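Local coordinates for threonine phosphate decarboxylase-like enzyme (Sulfurospirillum multivorans, PDB 6OUX), which is a pyridoxal phosphate-dependent decarboxylase that converts L-serine O-phosphate to ethanolamine O-phosphate, the precursor of the nucleotide-loop linkage in norcobamides, at residues S340-A345 with E366-A371; V348-Y353 with K386-D391; I45-L50 with N379-A384. One frame throughout, in Å; residues are numbered along the deposited sequence.

Contact 1: residues S340-A345 with E366-A371; sequences SFVISA and ECIRIA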
ATOM      1  N   SER A 340     -30.671  10.707   8.745  1.00 14.84           N
ATOM      2  CA  SER A 340     -30.150  12.071   8.311  1.00 17.52           C
ATOM      3  C   SER A 340     -30.418  13.193   9.338  1.00 16.35           C
ATOM      4  O   SER A 340     -29.545  14.005   9.633  1.00 17.43           O
ATOM      5  CB  SER A 340     -30.712  12.481   6.903  1.00 17.95           C
ATOM      6  OG  SER A 340     -32.162  12.494   6.920  1.00 16.66           O
ATOM      7  N   PHE A 341     -31.596  13.169   9.938  1.00 18.07           N
ATOM      8  CA  PHE A 341     -31.959  14.070  11.008  1.00 18.16           C
ATOM      9  C   PHE A 341     -31.021  13.925  12.191  1.00 17.99           C
ATOM     10  O   PHE A 341     -30.538  14.909  12.686  1.00 19.06           O
ATOM     11  CB  PHE A 341     -33.375  13.797  11.488  1.00 20.30           C
ATOM     12  CG  PHE A 341     -33.729  14.519  12.751  1.00 21.22           C
ATOM     13  CD1 PHE A 341     -33.986  15.904  12.748  1.00 22.87           C
ATOM     14  CD2 PHE A 341     -33.811  13.832  13.948  1.00 21.30           C
ATOM     15  CE1 PHE A 341     -34.264  16.556  13.938  1.00 23.00           C
ATOM     16  CE2 PHE A 341     -34.094  14.489  15.130  1.00 21.82           C
ATOM     17  CZ  PHE A 341     -34.309  15.836  15.130  1.00 21.70           C
ATOM     18  N   VAL A 342     -30.764  12.693  12.598  1.00 17.25           N
ATOM     19  CA  VAL A 342     -29.916  12.393  13.735  1.00 16.55           C
ATOM     20  C   VAL A 342     -28.483  12.735  13.431  1.00 17.38           C
ATOM     21  O   VAL A 342     -27.825  13.388  14.233  1.00 17.28           O
ATOM     22  CB  VAL A 342     -30.096  10.953  14.247  1.00 15.24           C
ATOM     23  CG1 VAL A 342     -29.183  10.644  15.427  1.00 14.87           C
ATOM     24  CG2 VAL A 342     -31.503  10.787  14.682  1.00 16.46           C
ATOM     25  N   ILE A 343     -28.006  12.330  12.274  1.00 16.55           N
ATOM     26  CA  ILE A 343     -26.624  12.642  11.849  1.00 16.13           C
ATOM     27  C   ILE A 343     -26.301  14.143  11.757  1.00 17.79           C
ATOM     28  O   ILE A 343     -25.261  14.599  12.242  1.00 15.56           O
ATOM     29  CB  ILE A 343     -26.277  11.881  10.583  1.00 16.04           C
ATOM     30  CG1 ILE A 343     -26.272  10.391  10.887  1.00 17.42           C
ATOM     31  CG2 ILE A 343     -24.942  12.322   9.964  1.00 16.44           C
ATOM     32  CD1 ILE A 343     -26.464   9.482   9.642  1.00 17.94           C
ATOM     33  N   SER A 344     -27.243  14.927  11.226  1.00 17.64           N
ATOM     34  CA  SER A 344     -27.091  16.357  11.148  1.00 18.61           C
ATOM     35  C   SER A 344     -27.130  17.036  12.520  1.00 18.30           C
ATOM     36  O   SER A 344     -26.352  17.937  12.787  1.00 17.36           O
ATOM     37  CB  SER A 344     -28.158  16.929  10.215  1.00 19.85           C
ATOM     38  OG  SER A 344     -27.973  16.446   8.924  1.00 22.20           O
ATOM     39  N   ALA A 345     -28.012  16.605  13.394  1.00 18.57           N
ATOM     40  CA  ALA A 345     -28.055  17.207  14.709  1.00 19.43           C
ATOM     41  C   ALA A 345     -26.811  16.887  15.521  1.00 20.45           C
ATOM     42  O   ALA A 345     -26.293  17.774  16.236  1.00 20.30           O
ATOM     43  CB  ALA A 345     -29.307  16.781  15.470  1.00 19.77           C
ATOM     44  N   GLU A 366     -34.181   2.741   9.567  1.00 16.36           N
ATOM     45  CA  GLU A 366     -33.266   3.880   9.561  1.00 17.12           C
ATOM     46  C   GLU A 366     -32.242   3.663  10.693  1.00 16.75           C
ATOM     47  O   GLU A 366     -32.604   3.775  11.846  1.00 17.41           O
ATOM     48  CB  GLU A 366     -34.061   5.191   9.816  1.00 18.80           C
ATOM     49  CG  GLU A 366     -34.912   5.667   8.630  1.00 19.12           C
ATOM     50  CD  GLU A 366     -34.053   6.166   7.491  1.00 19.79           C
ATOM     51  OE1 GLU A 366     -33.012   6.875   7.714  1.00 18.75           O
ATOM     52  OE2 GLU A 366     -34.373   5.830   6.340  1.00 22.76           O
ATOM     53  N   CYS A 367     -30.992   3.343  10.358  1.00 15.74           N
ATOM     54  CA  CYS A 367     -29.982   2.906  11.327  1.00 14.20           C
ATOM     55  C   CYS A 367     -28.751   3.749  11.203  1.00 13.36           C
ATOM     56  O   CYS A 367     -28.456   4.349  10.122  1.00 13.17           O
ATOM     57  CB  CYS A 367     -29.622   1.408  11.149  1.00 14.25           C
ATOM     58  SG  CYS A 367     -30.969   0.294  11.615  1.00 14.73           S
ATOM     59  N   ILE A 368     -28.016   3.794  12.323  1.00 13.33           N
ATOM     60  CA  ILE A 368     -26.697   4.380  12.353  1.00 13.45           C
ATOM     61  C   ILE A 368     -25.710   3.385  12.987  1.00 12.83           C
ATOM     62  O   ILE A 368     -26.072   2.633  13.897  1.00 12.61           O
ATOM     63  CB  ILE A 368     -26.654   5.708  13.118  1.00 15.71           C
ATOM     64  CG1 ILE A 368     -27.224   5.608  14.543  1.00 16.70           C
ATOM     65  CG2 ILE A 368     -27.414   6.768  12.361  1.00 16.72           C
ATOM     66  CD1 ILE A 368     -26.954   6.872  15.350  1.00 16.78           C
ATOM     67  N   ARG A 369     -24.483   3.425  12.524  1.00 11.88           N
ATOM     68  CA  ARG A 369     -23.383   2.644  13.125  1.00 12.07           C
ATOM     69  C   ARG A 369     -22.479   3.582  13.874  1.00 12.66           C
ATOM     70  O   ARG A 369     -21.956   4.540  13.286  1.00 13.06           O
ATOM     71  CB  ARG A 369     -22.556   1.927  12.075  1.00 11.67           C
ATOM     72  CG  ARG A 369     -21.662   0.820  12.685  1.00 11.22           C
ATOM     73  CD  ARG A 369     -20.603   0.399  11.716  1.00 12.26           C
ATOM     74  NE  ARG A 369     -19.680   1.465  11.365  1.00 13.01           N
ATOM     75  CZ  ARG A 369     -18.708   1.327  10.461  1.00 14.59           C
ATOM     76  NH1 ARG A 369     -18.549   0.179   9.854  1.00 15.74           N
ATOM     77  NH2 ARG A 369     -17.889   2.315  10.184  1.00 15.02           N
ATOM     78  N   ILE A 370     -22.263   3.298  15.172  1.00 13.88           N
ATOM     79  CA  ILE A 370     -21.405   4.173  16.002  1.00 14.68           C
ATOM     80  C   ILE A 370     -20.185   3.396  16.514  1.00 14.08           C
ATOM     81  O   ILE A 370     -20.331   2.398  17.157  1.00 13.74           O
ATOM     82  CB  ILE A 370     -22.158   4.723  17.256  1.00 14.58           C
ATOM     83  CG1 ILE A 370     -23.529   5.278  16.840  1.00 14.46           C
ATOM     84  CG2 ILE A 370     -21.282   5.763  17.974  1.00 13.60           C
ATOM     85  CD1 ILE A 370     -24.388   5.776  17.986  1.00 14.64           C
ATOM     86  N   ALA A 371     -18.996   3.890  16.218  1.00 14.71           N
ATOM     87  CA  ALA A 371     -17.777   3.251  16.704  1.00 15.58           C
ATOM     88  C   ALA A 371     -17.589   3.587  18.179  1.00 15.59           C
ATOM     89  O   ALA A 371     -17.841   4.735  18.587  1.00 17.73           O
ATOM     90  CB  ALA A 371     -16.587   3.773  15.923  1.00 14.91           C
TER
HETATM   91  O   HOH W   1     -31.722   9.041   6.527  1.00 17.87           O

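Contact 2: residues V348-Y353 with K386-D391; sequences VEYGIY and KSILKD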
ATOM      1  N   VAL A 348     -24.025  19.228  13.997  1.00 21.18           N
ATOM      2  CA  VAL A 348     -24.196  20.680  14.145  1.00 23.60           C
ATOM      3  C   VAL A 348     -24.173  21.041  15.630  1.00 23.78           C
ATOM      4  O   VAL A 348     -23.556  21.999  16.043  1.00 25.75           O
ATOM      5  CB  VAL A 348     -25.504  21.139  13.419  1.00 25.25           C
ATOM      6  CG1 VAL A 348     -25.944  22.553  13.797  1.00 27.00           C
ATOM      7  CG2 VAL A 348     -25.326  21.082  11.919  1.00 24.20           C
ATOM      8  N   GLU A 349     -24.864  20.276  16.442  1.00 23.66           N
ATOM      9  CA  GLU A 349     -25.120  20.665  17.805  1.00 25.96           C
ATOM     10  C   GLU A 349     -24.031  20.129  18.730  1.00 27.62           C
ATOM     11  O   GLU A 349     -23.745  20.734  19.759  1.00 23.59           O
ATOM     12  CB  GLU A 349     -26.548  20.226  18.188  1.00 27.40           C
ATOM     13  CG  GLU A 349     -27.580  21.011  17.405  1.00 30.78           C
ATOM     14  CD  GLU A 349     -28.993  20.408  17.344  1.00 32.25           C
ATOM     15  OE1 GLU A 349     -29.391  19.611  18.230  1.00 35.48           O
ATOM     16  OE2 GLU A 349     -29.709  20.763  16.372  1.00 30.56           O
ATOM     17  N   TYR A 350     -23.363  19.034  18.344  1.00 27.88           N
ATOM     18  CA  TYR A 350     -22.385  18.389  19.244  1.00 23.95           C
ATOM     19  C   TYR A 350     -21.030  18.068  18.678  1.00 23.86           C
ATOM     20  O   TYR A 350     -20.138  17.606  19.406  1.00 21.60           O
ATOM     21  CB  TYR A 350     -22.989  17.125  19.818  1.00 24.67           C
ATOM     22  CG  TYR A 350     -24.282  17.342  20.506  1.00 23.72           C
ATOM     23  CD1 TYR A 350     -25.467  17.289  19.792  1.00 26.41           C
ATOM     24  CD2 TYR A 350     -24.351  17.591  21.880  1.00 25.30           C
ATOM     25  CE1 TYR A 350     -26.690  17.477  20.412  1.00 25.86           C
ATOM     26  CE2 TYR A 350     -25.594  17.750  22.509  1.00 24.59           C
ATOM     27  CZ  TYR A 350     -26.742  17.714  21.756  1.00 25.70           C
ATOM     28  OH  TYR A 350     -27.991  17.878  22.283  1.00 27.91           O
ATOM     29  N   GLY A 351     -20.816  18.360  17.399  1.00 21.28           N
ATOM     30  CA  GLY A 351     -19.623  17.925  16.702  1.00 20.61           C
ATOM     31  C   GLY A 351     -19.336  16.400  16.644  1.00 20.56           C
ATOM     32  O   GLY A 351     -18.182  15.976  16.541  1.00 20.56           O
ATOM     33  N   ILE A 352     -20.376  15.595  16.685  1.00 17.95           N
ATOM     34  CA  ILE A 352     -20.218  14.135  16.678  1.00 18.24           C
ATOM     35  C   ILE A 352     -20.573  13.611  15.310  1.00 18.93           C
ATOM     36  O   ILE A 352     -21.717  13.843  14.882  1.00 15.89           O
ATOM     37  CB  ILE A 352     -21.125  13.507  17.735  1.00 19.44           C
ATOM     38  CG1 ILE A 352     -20.645  13.958  19.153  1.00 19.36           C
ATOM     39  CG2 ILE A 352     -21.082  11.991  17.636  1.00 21.89           C
ATOM     40  CD1 ILE A 352     -21.534  13.546  20.310  1.00 18.61           C
ATOM     41  N   TYR A 353     -19.632  12.883  14.657  1.00 17.33           N
ATOM     42  CA  TYR A 353     -19.897  12.195  13.348  1.00 17.08           C
ATOM     43  C   TYR A 353     -20.147  10.689  13.506  1.00 15.23           C
ATOM     44  O   TYR A 353     -19.320   9.994  14.105  1.00 13.69           O
ATOM     45  CB  TYR A 353     -18.714  12.359  12.417  1.00 18.13           C
ATOM     46  CG  TYR A 353     -18.996  12.224  10.955  1.00 18.49           C
ATOM     47  CD1 TYR A 353     -20.302  12.164  10.442  1.00 18.20           C
ATOM     48  CD2 TYR A 353     -17.954  12.204  10.067  1.00 19.89           C
ATOM     49  CE1 TYR A 353     -20.537  12.040   9.075  1.00 19.85           C
ATOM     50  CE2 TYR A 353     -18.199  12.094   8.708  1.00 22.33           C
ATOM     51  CZ  TYR A 353     -19.491  12.031   8.224  1.00 20.48           C
ATOM     52  OH  TYR A 353     -19.727  11.925   6.862  1.00 22.14           O
ATOM     53  N   LYS A 386     -29.579  11.204  23.555  1.00 23.37           N
ATOM     54  CA  LYS A 386     -30.773  11.205  24.422  1.00 27.29           C
ATOM     55  C   LYS A 386     -31.580  12.516  24.206  1.00 24.12           C
ATOM     56  O   LYS A 386     -32.786  12.515  24.110  1.00 23.68           O
ATOM     57  CB  LYS A 386     -30.415  11.049  25.911  1.00 30.38           C
ATOM     58  CG  LYS A 386     -30.446   9.625  26.390  1.00 32.38           C
ATOM     59  CD  LYS A 386     -30.432   9.576  27.905  1.00 36.56           C
ATOM     60  CE  LYS A 386     -30.167   8.174  28.451  1.00 35.84           C
ATOM     61  NZ  LYS A 386     -29.072   8.326  29.450  1.00 34.98           N
ATOM     62  N   SER A 387     -30.849  13.599  24.109  1.00 22.65           N
ATOM     63  CA  SER A 387     -31.375  14.902  23.887  1.00 23.68           C
ATOM     64  C   SER A 387     -32.014  15.057  22.498  1.00 27.39           C
ATOM     65  O   SER A 387     -33.132  15.537  22.401  1.00 23.73           O
ATOM     66  CB  SER A 387     -30.262  15.930  24.067  1.00 26.95           C
ATOM     67  OG  SER A 387     -30.517  17.078  23.273  1.00 32.16           O
ATOM     68  N   ILE A 388     -31.294  14.652  21.450  1.00 24.60           N
ATOM     69  CA  ILE A 388     -31.803  14.647  20.085  1.00 25.03           C
ATOM     70  C   ILE A 388     -33.024  13.770  19.912  1.00 26.52           C
ATOM     71  O   ILE A 388     -33.914  14.128  19.146  1.00 27.28           O
ATOM     72  CB  ILE A 388     -30.727  14.200  19.057  1.00 23.75           C
ATOM     73  CG1 ILE A 388     -29.599  15.232  18.992  1.00 23.37           C
ATOM     74  CG2 ILE A 388     -31.352  14.019  17.701  1.00 23.69           C
ATOM     75  CD1 ILE A 388     -28.330  14.772  18.302  1.00 24.24           C
ATOM     76  N   LEU A 389     -33.086  12.636  20.602  1.00 26.24           N
ATOM     77  CA  LEU A 389     -34.210  11.719  20.453  1.00 26.53           C
ATOM     78  C   LEU A 389     -35.319  11.860  21.508  1.00 31.31           C
ATOM     79  O   LEU A 389     -36.223  11.002  21.578  1.00 29.91           O
ATOM     80  CB  LEU A 389     -33.705  10.259  20.441  1.00 26.14           C
ATOM     81  CG  LEU A 389     -32.703   9.916  19.317  1.00 25.42           C
ATOM     82  CD1 LEU A 389     -32.198   8.484  19.418  1.00 23.86           C
ATOM     83  CD2 LEU A 389     -33.403  10.110  17.960  1.00 27.07           C
ATOM     84  N   LYS A 390     -35.222  12.873  22.355  1.00 32.62           N
ATOM     85  CA  LYS A 390     -36.273  13.141  23.329  1.00 44.03           C
ATOM     86  C   LYS A 390     -37.555  13.448  22.529  1.00 49.52           C
ATOM     87  O   LYS A 390     -37.487  14.220  21.571  1.00 54.68           O
ATOM     88  CB  LYS A 390     -35.875  14.359  24.149  1.00 46.60           C
ATOM     89  CG  LYS A 390     -36.425  14.418  25.558  1.00 52.15           C
ATOM     90  CD  LYS A 390     -36.021  15.730  26.207  1.00 54.82           C
ATOM     91  CE  LYS A 390     -36.578  15.851  27.619  1.00 61.40           C
ATOM     92  NZ  LYS A 390     -36.059  17.104  28.226  1.00 63.80           N
ATOM     93  N   ASP A 391     -38.707  12.868  22.862  1.00 50.60           N
ATOM     94  CA  ASP A 391     -39.932  13.279  22.111  1.00 61.26           C
ATOM     95  C   ASP A 391     -40.177  14.819  22.142  1.00 56.25           C
ATOM     96  O   ASP A 391     -40.161  15.424  21.082  1.00 60.74           O
ATOM     97  CB  ASP A 391     -41.186  12.407  22.376  1.00 62.69           C
ATOM     98  CG  ASP A 391     -41.733  11.758  21.071  1.00 67.63           C
ATOM     99  OD1 ASP A 391     -41.031  11.822  20.021  1.00 51.02           O
ATOM    100  OD2 ASP A 391     -42.868  11.220  21.083  1.00 70.93           O
TER

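Contact 3: residues I45-L50 with N379-A384; sequences IDACYL and NCIVMA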
ATOM      1  N   ILE A  45     -15.820  14.647  17.884  1.00 23.12           N
ATOM      2  CA  ILE A  45     -15.752  13.199  18.077  1.00 21.81           C
ATOM      3  C   ILE A  45     -16.060  12.563  16.738  1.00 21.63           C
ATOM      4  O   ILE A  45     -17.181  12.723  16.221  1.00 18.87           O
ATOM      5  CB  ILE A  45     -16.763  12.711  19.148  1.00 19.81           C
ATOM      6  CG1 ILE A  45     -16.434  13.329  20.500  1.00 18.99           C
ATOM      7  CG2 ILE A  45     -16.745  11.180  19.238  1.00 20.20           C
ATOM      8  CD1 ILE A  45     -17.536  13.103  21.515  1.00 20.12           C
ATOM      9  N   ASP A  46     -15.101  11.823  16.193  1.00 21.22           N
ATOM     10  CA  ASP A  46     -15.365  11.077  14.978  1.00 22.18           C
ATOM     11  C   ASP A  46     -15.671   9.672  15.422  1.00 20.20           C
ATOM     12  O   ASP A  46     -14.767   8.911  15.816  1.00 21.81           O
ATOM     13  CB  ASP A  46     -14.152  11.127  14.022  1.00 23.47           C
ATOM     14  CG  ASP A  46     -14.359  10.318  12.740  1.00 26.07           C
ATOM     15  OD1 ASP A  46     -15.394   9.586  12.526  1.00 22.78           O
ATOM     16  OD2 ASP A  46     -13.442  10.451  11.890  1.00 27.99           O
ATOM     17  N   ALA A  47     -16.932   9.289  15.363  1.00 17.19           N
ATOM     18  CA  ALA A  47     -17.274   7.873  15.642  1.00 18.01           C
ATOM     19  C   ALA A  47     -17.675   7.066  14.385  1.00 17.82           C
ATOM     20  O   ALA A  47     -18.464   6.143  14.473  1.00 18.69           O
ATOM     21  CB  ALA A  47     -18.345   7.804  16.722  1.00 18.80           C
ATOM     22  N   CYS A  48     -17.080   7.379  13.237  1.00 18.02           N
ATOM     23  CA  CYS A  48     -17.294   6.635  12.020  1.00 20.94           C
ATOM     24  C   CYS A  48     -16.277   5.548  11.788  1.00 24.97           C
ATOM     25  O   CYS A  48     -16.632   4.427  11.432  1.00 27.23           O
ATOM     26  CB  CYS A  48     -17.200   7.548  10.798  1.00 21.68           C
ATOM     27  SG  CYS A  48     -18.599   8.615  10.554  1.00 23.83           S
ATOM     28  N   TYR A  49     -15.000   5.879  11.931  1.00 24.62           N
ATOM     29  CA  TYR A  49     -13.969   4.883  11.711  1.00 26.27           C
ATOM     30  C   TYR A  49     -13.714   4.004  12.942  1.00 21.42           C
ATOM     31  O   TYR A  49     -13.875   4.401  14.101  1.00 20.78           O
ATOM     32  CB  TYR A  49     -12.646   5.498  11.207  1.00 32.22           C
ATOM     33  CG  TYR A  49     -11.941   6.208  12.297  1.00 36.71           C
ATOM     34  CD1 TYR A  49     -12.394   7.456  12.724  1.00 41.42           C
ATOM     35  CD2 TYR A  49     -10.848   5.638  12.944  1.00 37.62           C
ATOM     36  CE1 TYR A  49     -11.779   8.126  13.761  1.00 45.35           C
ATOM     37  CE2 TYR A  49     -10.238   6.298  14.006  1.00 43.46           C
ATOM     38  CZ  TYR A  49     -10.713   7.549  14.403  1.00 44.36           C
ATOM     39  OH  TYR A  49     -10.139   8.275  15.422  1.00 48.55           O
ATOM     40  N   LEU A  50     -13.296   2.794  12.651  1.00 20.37           N
ATOM     41  CA  LEU A  50     -13.219   1.732  13.632  1.00 20.92           C
ATOM     42  C   LEU A  50     -11.778   1.625  14.127  1.00 22.39           C
ATOM     43  O   LEU A  50     -10.829   1.536  13.350  1.00 26.97           O
ATOM     44  CB  LEU A  50     -13.724   0.478  13.048  1.00 17.39           C
ATOM     45  CG  LEU A  50     -15.053   0.614  12.304  1.00 17.57           C
ATOM     46  CD1 LEU A  50     -15.373  -0.700  11.665  1.00 17.97           C
ATOM     47  CD2 LEU A  50     -16.199   1.044  13.208  1.00 17.89           C
ATOM     48  N   ASN A 379     -19.679   8.978  26.625  1.00 17.59           N
ATOM     49  CA  ASN A 379     -20.678   9.646  27.455  1.00 21.93           C
ATOM     50  C   ASN A 379     -21.318  10.781  26.659  1.00 20.33           C
ATOM     51  O   ASN A 379     -22.536  10.935  26.695  1.00 20.73           O
ATOM     52  CB  ASN A 379     -20.015  10.133  28.755  1.00 27.33           C
ATOM     53  CG  ASN A 379     -21.017  10.593  29.803  1.00 38.36           C
ATOM     54  OD1 ASN A 379     -21.909   9.844  30.223  1.00 43.96           O
ATOM     55  ND2 ASN A 379     -20.862  11.856  30.261  1.00 49.60           N
ATOM     56  N   CYS A 380     -20.499  11.540  25.928  1.00 18.09           N
ATOM     57  CA  CYS A 380     -20.967  12.633  25.087  1.00 20.68           C
ATOM     58  C   CYS A 380     -21.949  12.150  23.993  1.00 19.27           C
ATOM     59  O   CYS A 380     -22.983  12.751  23.717  1.00 19.50           O
ATOM     60  CB  CYS A 380     -19.780  13.340  24.395  1.00 22.72           C
ATOM     61  SG  CYS A 380     -18.726  14.293  25.544  1.00 28.27           S
ATOM     62  N   ILE A 381     -21.616  11.040  23.388  1.00 17.96           N
ATOM     63  CA  ILE A 381     -22.500  10.449  22.401  1.00 16.80           C
ATOM     64  C   ILE A 381     -23.840  10.065  23.026  1.00 17.02           C
ATOM     65  O   ILE A 381     -24.891  10.338  22.459  1.00 16.06           O
ATOM     66  CB  ILE A 381     -21.812   9.235  21.736  1.00 16.13           C
ATOM     67  CG1 ILE A 381     -20.613   9.683  20.939  1.00 16.26           C
ATOM     68  CG2 ILE A 381     -22.789   8.554  20.825  1.00 16.40           C
ATOM     69  CD1 ILE A 381     -19.714   8.562  20.466  1.00 16.71           C
ATOM     70  N   VAL A 382     -23.813   9.399  24.164  1.00 16.70           N
ATOM     71  CA  VAL A 382     -25.034   8.937  24.764  1.00 18.07           C
ATOM     72  C   VAL A 382     -25.934  10.177  25.125  1.00 19.23           C
ATOM     73  O   VAL A 382     -27.168  10.186  24.918  1.00 15.31           O
ATOM     74  CB  VAL A 382     -24.774   8.095  26.039  1.00 18.84           C
ATOM     75  CG1 VAL A 382     -26.116   7.767  26.693  1.00 18.10           C
ATOM     76  CG2 VAL A 382     -24.029   6.805  25.711  1.00 20.73           C
ATOM     77  N   MET A 383     -25.280  11.168  25.712  1.00 20.96           N
ATOM     78  CA  MET A 383     -25.943  12.419  26.104  1.00 23.61           C
ATOM     79  C   MET A 383     -26.581  13.091  24.907  1.00 21.85           C
ATOM     80  O   MET A 383     -27.767  13.385  24.949  1.00 19.41           O
ATOM     81  CB  MET A 383     -24.973  13.372  26.843  1.00 26.45           C
ATOM     82  CG  MET A 383     -24.909  13.074  28.345  1.00 33.77           C
ATOM     83  SD  MET A 383     -23.732  14.036  29.374  1.00 37.23           S
ATOM     84  CE  MET A 383     -24.534  13.708  30.946  1.00 45.30           C
ATOM     85  N   ALA A 384     -25.777  13.318  23.867  1.00 19.92           N
ATOM     86  CA  ALA A 384     -26.252  13.885  22.613  1.00 19.63           C
ATOM     87  C   ALA A 384     -27.427  13.157  22.011  1.00 20.15           C
ATOM     88  O   ALA A 384     -28.464  13.802  21.712  1.00 21.36           O
ATOM     89  CB  ALA A 384     -25.139  13.988  21.615  1.00 18.83           C
TER

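Contact 1: residues S340-A345 with E366-A371
Glu-366 OE1 is gripped by two donors at the start of helix 339-350: the backbone N of Ala-339 donates to it, and so does a water that lies 2.8 Å from OE1 and in turn accepts from Ser-340 N. The contact belongs to the alpha/beta small domain of the aminotransferase fold, where helix 339-350 packs on a mixed sheet that includes strand 367-371. A carboxylate suits this place, because the first N-H groups of a helix have no carbonyl within the helix to bind, and the positive end of the helix dipole would probably stabilise the negative charge.

Deeper in, the contact is purely aliphatic. The gamma methyl CG2 of Ile-368 lies against the far end of Ile-343, 4.0 Å from its CD1, and the two side chains run past each other in opposite directions. Ile-368 places CG1 between its backbone N and carbonyl carbon (chi1 54°), which carries CD1 towards Val-342, 4.4 Å from CG1 of that residue. Branched side chains fill the layer between helix and sheet, and Val-354 on the adjacent strand touches both Ile-343 and Ile-368 and extends this layer. On the other face of the strand, Arg-369 very probably binds O-phospho-L-serine, so the helix backs a strand that probably lines the substrate site.

Within the helix, Ser-340 O takes two bonds from Ser-344, the regular one from the backbone N and another from OG at 3.0 Å; the two donors come from opposite faces of the carbonyl plane, OG tilted 30° out of it.

Contact 2: residues V348-Y353 with K386-D391
The polar part of this contact is one bond between hydroxyls, in which Ser-387 OG donates to Tyr-350 OH over 2.8 Å. The serine oxygen comes to the edge of the tyrosine, near the plane of the ring. It gets there because OG lies anti to the backbone N (chi1 152°), and serine suits this exposed helix turn because its short side chain brings a hydroxyl to the phenol oxygen. Glu-349 stays at the margin of the contact, and its OE2 forms a salt bridge with Arg-9.

The apolar part is formed by Ile-388, whose CD1 lies 3.8 Å from Tyr-350 CE1 at an oblique angle to the ring. The two side chains pass in opposite directions, and CG1 of Ile-388 also touches CE1, so the ring offers carbon alongside the isoleucine and oxygen at its far end. With an alanine at Tyr-350, Ser-387 OG would probably lose its acceptor and a gap would open beside Ile-388 CD1.

Gly-351, its positive phi (58°) readily adopted by glycine, lies where helix 339-350 passes into strand 352-356. From there Ile-352 packs on Ile-381 and Ala-384, so helix 375-388 rests against both the helix and the strand that follows it.

Contact 3: residues I45-L50 with N379-A384
Ile-45 and Ile-381 cross obliquely, the first on a short edge strand and the second on helix 375-388, each directed at the other segment. The delta methyl of Ile-381 does the touching: its CD1 lies 4.1 Å from Ile-45 CG2 and equally far from Ala-47 CB. It thus reaches two residues on the same face of the chain, one on either side of Asp-46, whose own side chain points away. Alanine suits position 47, where its lone methyl is enough to meet the end of Ile-381.

Ile-45 uses both branches. With CG1 beside the backbone N (chi1 -62°), its CD1 reaches out to Cys-380 CB on the helix, 3.7 Å away, while CG2 is left for Ile-381. The cysteine therefore makes this contact through its beta carbon.

On the far side, Asp-46 OD1 accepts from Cys-48 N over 2.9 Å, an Asx turn; OD2 is hydrogen-bonded to His-27. Cys-48 O accepts from Arg-369, tying this turn to a residue that very probably binds the substrate.

The polar bonds named here lie away from the helix, and what joins helix to strand is aliphatic carbon, largely buried. Such a contact has no directional bonds, so its stability would rest on complementary shape and the exclusion of water.

From the N terminus, residues 45-50 come first and wait until 379-384 for their partner, so contact 3 closes a loop of more than 300 residues and packs edge strand 45-46, which pairs with 352-356, against helix 375-388. Contact 1, between 340-345 and 366-371, falls wholly within that loop. Contact 2 starts inside both loops, at 348-353, and ends beyond both, at 386-391; it therefore crosses contacts 1 and 3. Helix 339-350 serves contacts 1 and 2, helix 375-388 contacts 2 and 3. Packing of Ala-345 CB on Ile-388 CD1 joins the first pair, and that of Tyr-350 on Ala-384 the second. Together they bind two helices and three neighbouring strands of one sheet.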